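Local coordinates for protein decaprenyl diphosphate synthase (Rhodobacter capsulatus, PDB 3MZV) that probably condenses isopentenyl diphosphate units onto farnesyl diphosphate, with magnesium as cofactor, to build the long all-trans prenyl diphosphate that supplies quinone side chains, at residues 165-168 with 169-173; 243-247 with 248-252. All blocks are in the same frame, centred on the assembly; numbering follows the deposited sequence.

Contact 1 of 2, residues 165-168 with 169-173; sequences LATT and EDIYL
T168 and I171 meet where the chain running 165-168 turns into helix 169-194, and two hydrogen bonds fix that turn. The first is a side-chain cap: I171 N points at T168 OG1 over 3.1 Å with an N-H...O angle of 162°. T168 can do this because its hydroxyl sits between its own backbone N and carbonyl carbon (chi1 58°), swung round over the open end of the first turn. The second is the opening backbone bond of the helix, from Y172 N to T168 O at 3.0 Å. Here the N-H comes in the carbonyl plane of T168. One residue thus serves two amides of the first turn, one through its side chain and one through its main chain.

The van der Waals contacts centre on I171. Its CG1 lies 3.3 Å from T168 OG1, and CD1 stays beside the same oxygen at 3.5 Å, so the longer branch flanks the capping hydroxyl. The apolar contact belongs to the other branch: CG2 meets T167 CG2 at 3.7 Å, the two side chains crossing at about a right angle. T167 presents this methyl anti to its backbone N, while OG1 (chi1 -55°) turns back to the carbonyl oxygens of A161 and N164, with which it is hydrogen-bonded. An alanine in place of I171 lacks both branches, which would probably leave T167 CG2 without its methyl partner and the flank of the T168 hydroxyl uncovered.

Further out, the E169 carboxylate has its partner in K251 and the Y172 hydroxyl in D221, tying this first turn to helices 247-254 and 199-224. A threonine hydroxyl bonded to the amide three residues on is a classic side-chain N-cap, here starting helix 169-194 in the all-helical fold of the FPP/GGPP synthase family.

Contact 2 of 2, residues 243-247 with 248-252; sequences RKLTM and PVIKA
The puckered P248 pyrrolidine is the only ring here, and no planar side chains stack: T246 OG1 meets the ring at its CD corner, 3.6 Å away. M247 CB is held 3.4 Å from P248 CD, close for two carbons, largely because the peptide bond links them. The planar groups engaged are the T246 and M247 carbonyls. Lacking an N-H, the proline gives nothing to T246 O nearby. That oxygen instead takes a nearly straight bond from I250 N (2.9 Å, 171°), the donor standing 22° out of the carbonyl plane, and a weak, strongly bent one from V249 N. M247 O receives K251 N at 2.9 Å, nearly in line with the C=O.

M247 and K251 run side by side, pointing the same way. With M247 CG anti to its backbone N (chi1 -165°), that methylene lies 3.6 Å from K251 CE and SD stays close by. On another side of the turn, the L245 and V249 side chains cross at about a right angle, with CD1 3.7 Å from CG1.

T246 holds the N-cap position without a side-chain capping bond: a helix N-terminus with proline as second helical residue, where a missing amide hydrogen costs no helical bond.

Along the chain contact 1 closes before contact 2 opens, yet their centres lie only 8 Å apart, on the same side of the chain's centre and each about 18 Å from it. Both are places where a loop enters a helix: segment 165-168 leads into helix 169-194, while the later loop that begins at R243 runs into helix 247-254. The two N-terminal turns touch directly. E169 OE2 and K251 NZ form a salt bridge of 2.8 Å, and the Y172 side chain packs on the other start, its CB 3.4 Å from I250 CD1. The start of helix 169-194 is thereby pinned against that of helix 247-254, which begins 78 residues later in the chain.

Contact 1 of 2, residues 165-168 with 169-173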
loop_
_atom_site.group_PDB
_atom_site.type_symbol
_atom_site.label_atom_id
_atom_site.label_comp_id
_atom_site.label_asym_id
_atom_site.label_seq_id
_atom_site.Cartn_x
_atom_site.Cartn_y
_atom_site.Cartn_z
ATOM N N LEU B 165 7.028 -23.586 -16.568
ATOM C CA LEU B 165 6.213 -24.716 -16.959
ATOM C C LEU B 165 5.997 -25.757 -15.854
ATOM O O LEU B 165 5.196 -26.687 -16.020
ATOM C CB LEU B 165 6.807 -25.405 -18.219
ATOM C CG LEU B 165 6.925 -24.601 -19.525
ATOM C CD1 LEU B 165 7.488 -25.482 -20.676
ATOM C CD2 LEU B 165 5.597 -23.960 -19.930
ATOM N N ALA B 166 6.739 -25.634 -14.749
ATOM C CA ALA B 166 6.537 -26.452 -13.569
ATOM C C ALA B 166 5.311 -26.050 -12.752
ATOM O O ALA B 166 4.861 -26.825 -11.901
ATOM C CB ALA B 166 7.830 -26.400 -12.642
ATOM N N THR B 167 4.767 -24.864 -12.985
ATOM C CA THR B 167 3.529 -24.434 -12.289
ATOM C C THR B 167 2.388 -25.468 -12.401
ATOM O O THR B 167 1.964 -25.872 -13.486
ATOM C CB THR B 167 3.050 -23.079 -12.797
ATOM O OG1 THR B 167 4.094 -22.124 -12.691
ATOM C CG2 THR B 167 1.812 -22.536 -12.009
ATOM N N THR B 168 1.878 -25.862 -11.256
ATOM C CA THR B 168 0.850 -26.888 -11.131
ATOM C C THR B 168 -0.502 -26.232 -10.958
ATOM O O THR B 168 -0.578 -25.046 -10.638
ATOM C CB THR B 168 1.112 -27.684 -9.861
ATOM O OG1 THR B 168 1.108 -26.765 -8.749
ATOM C CG2 THR B 168 2.444 -28.405 -9.967
ATOM N N GLU B 169 -1.564 -27.017 -11.104
ATOM C CA GLU B 169 -2.929 -26.521 -10.811
ATOM C C GLU B 169 -3.062 -26.009 -9.361
ATOM O O GLU B 169 -3.753 -25.043 -9.107
ATOM C CB GLU B 169 -3.971 -27.613 -11.095
ATOM C CG GLU B 169 -4.067 -27.999 -12.599
ATOM C CD GLU B 169 -5.316 -28.821 -12.968
ATOM O OE1 GLU B 169 -6.337 -28.725 -12.276
ATOM O OE2 GLU B 169 -5.287 -29.539 -13.990
ATOM N N ASP B 170 -2.392 -26.662 -8.417
ATOM C CA ASP B 170 -2.422 -26.254 -7.017
ATOM C C ASP B 170 -1.820 -24.858 -6.866
ATOM O O ASP B 170 -2.402 -24.002 -6.203
ATOM C CB ASP B 170 -1.671 -27.275 -6.133
ATOM C CG ASP B 170 -2.483 -28.601 -5.899
ATOM O OD1 ASP B 170 -3.619 -28.762 -6.418
ATOM O OD2 ASP B 170 -1.967 -29.510 -5.216
ATOM N N ILE B 171 -0.697 -24.600 -7.538
ATOM C CA ILE B 171 -0.078 -23.266 -7.505
ATOM C C ILE B 171 -0.974 -22.236 -8.122
ATOM O O ILE B 171 -1.120 -21.122 -7.583
ATOM C CB ILE B 171 1.338 -23.269 -8.138
ATOM C CG1 ILE B 171 2.245 -24.105 -7.243
ATOM C CG2 ILE B 171 1.883 -21.830 -8.356
ATOM C CD1 ILE B 171 3.603 -24.491 -7.828
ATOM N N TYR B 172 -1.593 -22.591 -9.258
ATOM C CA TYR B 172 -2.498 -21.686 -9.930
ATOM C C TYR B 172 -3.662 -21.305 -9.012
ATOM O O TYR B 172 -4.049 -20.141 -8.996
ATOM C CB TYR B 172 -3.006 -22.279 -11.254
ATOM C CG TYR B 172 -4.207 -21.568 -11.876
ATOM C CD1 TYR B 172 -4.059 -20.379 -12.524
ATOM C CD2 TYR B 172 -5.487 -22.112 -11.782
ATOM C CE1 TYR B 172 -5.127 -19.729 -13.085
ATOM C CE2 TYR B 172 -6.598 -21.470 -12.373
ATOM C CZ TYR B 172 -6.411 -20.278 -12.995
ATOM O OH TYR B 172 -7.497 -19.599 -13.579
ATOM N N LEU B 173 -4.236 -22.293 -8.322
ATOM C CA LEU B 173 -5.345 -22.060 -7.391
ATOM C C LEU B 173 -4.903 -21.109 -6.251
ATOM O O LEU B 173 -5.638 -20.238 -5.854
ATOM C CB LEU B 173 -5.868 -23.370 -6.811
ATOM C CG LEU B 173 -6.997 -23.147 -5.807
ATOM C CD1 LEU B 173 -8.189 -22.380 -6.475
ATOM C CD2 LEU B 173 -7.466 -24.471 -5.198
#

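Contact 2 of 2, residues 243-247 with 248-252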
loop_
_atom_site.group_PDB
_atom_site.type_symbol
_atom_site.label_atom_id
_atom_site.label_comp_id
_atom_site.label_asym_id
_atom_site.label_seq_id
_atom_site.Cartn_x
_atom_site.Cartn_y
_atom_site.Cartn_z
ATOM N N ARG B 243 2.826 -14.546 -20.633
ATOM C CA ARG B 243 3.394 -15.839 -20.309
ATOM C C ARG B 243 2.958 -16.328 -18.948
ATOM O O ARG B 243 3.691 -17.057 -18.254
ATOM C CB ARG B 243 4.904 -15.819 -20.491
ATOM C CG ARG B 243 5.268 -15.344 -21.897
ATOM C CD ARG B 243 6.576 -14.582 -21.980
ATOM N NE ARG B 243 7.707 -15.394 -21.540
ATOM C CZ ARG B 243 8.948 -14.941 -21.417
ATOM N NH1 ARG B 243 9.903 -15.759 -21.001
ATOM N NH2 ARG B 243 9.229 -13.675 -21.700
ATOM N N LYS B 244 1.731 -15.966 -18.577
ATOM C CA LYS B 244 1.150 -16.445 -17.324
ATOM C C LYS B 244 0.781 -17.918 -17.412
ATOM O O LYS B 244 0.328 -18.385 -18.442
ATOM C CB LYS B 244 -0.083 -15.607 -16.912
ATOM C CG LYS B 244 0.283 -14.201 -16.473
ATOM C CD LYS B 244 -0.944 -13.344 -16.110
ATOM C CE LYS B 244 -0.464 -11.919 -15.690
ATOM N NZ LYS B 244 -1.608 -11.025 -15.304
ATOM N N LEU B 245 1.010 -18.655 -16.328
ATOM C CA LEU B 245 0.592 -20.056 -16.252
ATOM C C LEU B 245 -0.802 -20.097 -15.624
ATOM O O LEU B 245 -0.935 -20.077 -14.378
ATOM C CB LEU B 245 1.587 -20.904 -15.466
ATOM C CG LEU B 245 2.727 -21.461 -16.330
ATOM C CD1 LEU B 245 2.143 -22.494 -17.354
ATOM C CD2 LEU B 245 3.505 -20.355 -17.055
ATOM N N THR B 246 -1.824 -20.074 -16.503
ATOM C CA THR B 246 -3.221 -20.212 -16.082
ATOM C C THR B 246 -3.735 -21.596 -16.441
ATOM O O THR B 246 -3.139 -22.271 -17.282
ATOM C CB THR B 246 -4.094 -19.094 -16.714
ATOM O OG1 THR B 246 -4.102 -19.176 -18.133
ATOM C CG2 THR B 246 -3.592 -17.674 -16.272
ATOM N N MET B 247 -4.865 -21.978 -15.861
ATOM C CA MET B 247 -5.405 -23.325 -16.012
ATOM C C MET B 247 -5.354 -23.907 -17.450
ATOM O O MET B 247 -4.907 -25.036 -17.609
ATOM C CB MET B 247 -6.820 -23.433 -15.417
ATOM C CG MET B 247 -7.298 -24.799 -15.222
ATOM S SD MET B 247 -8.937 -24.945 -14.320
ATOM C CE MET B 247 -8.270 -25.237 -12.641
ATOM N N PRO B 248 -5.824 -23.167 -18.476
ATOM C CA PRO B 248 -5.906 -23.799 -19.811
ATOM C C PRO B 248 -4.504 -24.113 -20.352
ATOM O O PRO B 248 -4.309 -25.058 -21.099
ATOM C CB PRO B 248 -6.568 -22.735 -20.676
ATOM C CG PRO B 248 -6.928 -21.641 -19.758
ATOM C CD PRO B 248 -6.469 -21.845 -18.448
ATOM N N VAL B 249 -3.514 -23.309 -19.961
ATOM C CA VAL B 249 -2.128 -23.608 -20.329
ATOM C C VAL B 249 -1.583 -24.735 -19.524
ATOM O O VAL B 249 -1.012 -25.653 -20.077
ATOM C CB VAL B 249 -1.202 -22.393 -20.178
ATOM C CG1 VAL B 249 0.271 -22.744 -20.572
ATOM C CG2 VAL B 249 -1.736 -21.213 -20.985
ATOM N N ILE B 250 -1.707 -24.661 -18.189
ATOM C CA ILE B 250 -1.170 -25.724 -17.312
ATOM C C ILE B 250 -1.680 -27.123 -17.744
ATOM O O ILE B 250 -0.927 -28.090 -17.811
ATOM C CB ILE B 250 -1.593 -25.459 -15.853
ATOM C CG1 ILE B 250 -0.906 -24.208 -15.334
ATOM C CG2 ILE B 250 -1.315 -26.676 -14.973
ATOM C CD1 ILE B 250 -1.619 -23.631 -14.042
ATOM N N LYS B 251 -2.977 -27.212 -17.987
ATOM C CA LYS B 251 -3.582 -28.493 -18.384
ATOM C C LYS B 251 -3.032 -28.977 -19.732
ATOM O O LYS B 251 -2.819 -30.151 -19.908
ATOM C CB LYS B 251 -5.093 -28.381 -18.460
ATOM C CG LYS B 251 -5.781 -28.347 -17.107
ATOM C CD LYS B 251 -7.294 -28.325 -17.262
ATOM C CE LYS B 251 -8.045 -28.284 -15.914
ATOM N NZ LYS B 251 -7.845 -29.534 -15.136
ATOM N N ALA B 252 -2.774 -28.080 -20.676
ATOM C CA ALA B 252 -2.263 -28.498 -21.996
ATOM C C ALA B 252 -0.783 -28.923 -21.841
ATOM O O ALA B 252 -0.347 -29.913 -22.429
ATOM C CB ALA B 252 -2.456 -27.362 -23.023
#